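Local coordinates for protein xylosidase (Xanthomonas axonopodis pv. citri, PDB 6XN2) that probably hydrolyses xylo-oligosaccharides as a family GH43 glycoside hydrolase, holding beta-D-xylopyranose in its pocket, at residues A37-L42 with K338-A343. Sequence-based numbering, arbitrary orientation.
Sequences AISAPL and KMAPLA
S39 and K338 meet side by side where the loop 37-42 crosses an edge strand of one blade of the five-bladed beta-propeller characteristic of family GH43. Strand 336-342 pairs with strand 317-324 and lies at the edge of its sheet within this chain; the loop, coming from helix 29-36, lies against its residues K338, M339 and A340. K338, S39 and L42 with M339 form the packed part. S39 CB lies 3.7 Å from K338 CB, and the serine hydroxyl donates to the M339 carbonyl (OG to O, 2.8 Å). That donor sits about 50° out of the carbonyl plane, while Y322 hydrogen-bonds the same hydroxyl. K338, extended beyond CG, runs alongside the loop backbone and delivers its ammonium to the S39 carbonyl in a weak bond (NZ to O, 3.2 Å); its stronger partner is D324, by a salt bridge. L42 and M339 cross at about a right angle, bringing L42 CD2 to 3.7 Å from M339 SD. One water joins K338 NZ to S39 N, and another lies between A40 O and M339 N. On the looser, exposed side A40 and P41 turn their CB atoms away from the strand, whereas I38 reaches A340 with CD1 4.1 Å from CB.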
loop_
_atom_site.group_PDB
_atom_site.type_symbol
_atom_site.label_atom_id
_atom_site.label_comp_id
_atom_site.label_asym_id
_atom_site.label_seq_id
_atom_site.Cartn_x
_atom_site.Cartn_y
_atom_site.Cartn_z
ATOM N N ALA A 37 6.277 15.775 15.028
ATOM C CA ALA A 37 5.414 14.964 14.168
ATOM C C ALA A 37 4.092 15.677 13.877
ATOM O O ALA A 37 3.466 16.240 14.779
ATOM C CB ALA A 37 5.153 13.602 14.809
ATOM N N ILE A 38 3.689 15.673 12.623
ATOM C CA ILE A 38 2.458 16.306 12.225
ATOM C C ILE A 38 1.241 15.446 12.440
ATOM O O ILE A 38 0.159 15.889 12.303
ATOM C CB ILE A 38 2.491 16.775 10.787
ATOM C CG1 ILE A 38 2.294 15.625 9.844
ATOM C CG2 ILE A 38 3.776 17.461 10.507
ATOM C CD1 ILE A 38 2.302 16.041 8.412
ATOM N N SER A 39 1.450 14.196 12.762
ATOM C CA SER A 39 0.361 13.321 13.030
ATOM C C SER A 39 0.645 12.491 14.221
ATOM O O SER A 39 1.734 12.133 14.482
ATOM C CB SER A 39 0.073 12.365 11.892
ATOM O OG SER A 39 -0.007 12.967 10.661
ATOM N N ALA A 40 -0.388 12.217 14.968
ATOM C CA ALA A 40 -0.298 11.319 16.064
ATOM C C ALA A 40 -0.820 9.985 15.591
ATOM O O ALA A 40 -1.585 9.909 14.688
ATOM C CB ALA A 40 -1.143 11.812 17.196
ATOM N N PRO A 41 -0.369 8.917 16.195
ATOM C CA PRO A 41 -0.849 7.596 15.869
ATOM C C PRO A 41 -2.366 7.532 15.993
ATOM O O PRO A 41 -2.903 7.914 16.989
ATOM C CB PRO A 41 -0.231 6.745 16.933
ATOM C CG PRO A 41 0.879 7.512 17.481
ATOM C CD PRO A 41 0.540 8.915 17.328
ATOM N N LEU A 42 -3.041 7.066 14.970
ATOM C CA LEU A 42 -4.475 7.001 14.996
ATOM C C LEU A 42 -4.939 6.022 16.009
ATOM O O LEU A 42 -6.011 6.116 16.522
ATOM C CB LEU A 42 -5.005 6.580 13.637
ATOM C CG LEU A 42 -4.821 7.613 12.577
ATOM C CD1 LEU A 42 -5.155 7.060 11.224
ATOM C CD2 LEU A 42 -5.665 8.818 12.885
ATOM N N LYS A 338 -0.941 6.654 10.576
ATOM C CA LYS A 338 -1.187 8.069 10.780
ATOM C C LYS A 338 -1.951 8.625 9.587
ATOM O O LYS A 338 -2.013 7.988 8.533
ATOM C CB LYS A 338 0.137 8.817 10.947
ATOM C CG LYS A 338 0.965 8.385 12.141
ATOM C CD LYS A 338 2.270 9.178 12.201
ATOM C CE LYS A 338 2.831 9.217 13.613
ATOM N NZ LYS A 338 4.039 10.093 13.682
ATOM N N MET A 339 -2.488 9.814 9.704
ATOM C CA MET A 339 -3.128 10.481 8.582
ATOM C C MET A 339 -2.796 11.954 8.572
ATOM O O MET A 339 -2.507 12.493 9.576
ATOM C CB MET A 339 -4.634 10.302 8.569
ATOM C CG MET A 339 -5.352 11.020 9.658
ATOM S SD MET A 339 -7.052 10.481 9.827
ATOM C CE MET A 339 -7.689 11.014 8.289
ATOM N N ALA A 340 -2.856 12.560 7.404
ATOM C CA ALA A 340 -2.595 13.966 7.197
ATOM C C ALA A 340 -3.339 14.514 5.988
ATOM O O ALA A 340 -3.520 13.846 5.036
ATOM C CB ALA A 340 -1.122 14.204 7.039
ATOM N N PRO A 341 -3.769 15.796 6.071
ATOM C CA PRO A 341 -4.481 16.362 4.928
ATOM C C PRO A 341 -3.600 16.518 3.699
ATOM O O PRO A 341 -2.517 16.995 3.807
ATOM C CB PRO A 341 -4.905 17.713 5.431
ATOM C CG PRO A 341 -4.005 17.999 6.568
ATOM C CD PRO A 341 -3.672 16.723 7.193
ATOM N N LEU A 342 -4.095 16.121 2.550
ATOM C CA LEU A 342 -3.359 16.196 1.323
ATOM C C LEU A 342 -4.044 17.098 0.341
ATOM O O LEU A 342 -5.229 17.136 0.254
ATOM C CB LEU A 342 -3.185 14.810 0.719
ATOM C CG LEU A 342 -2.554 14.593 -0.637
ATOM C CD1 LEU A 342 -1.884 13.271 -0.709
ATOM C CD2 LEU A 342 -3.582 14.672 -1.723
ATOM N N ALA A 343 -3.240 17.828 -0.398
ATOM C CA ALA A 343 -3.720 18.757 -1.362
ATOM C C ALA A 343 -3.225 18.613 -2.771
ATOM O O ALA A 343 -2.051 18.493 -2.987
ATOM C CB ALA A 343 -3.342 20.136 -0.899
HETATM O O HOH W 1 3.864 12.364 11.636
HETATM O O HOH W 2 -2.846 10.413 12.573
#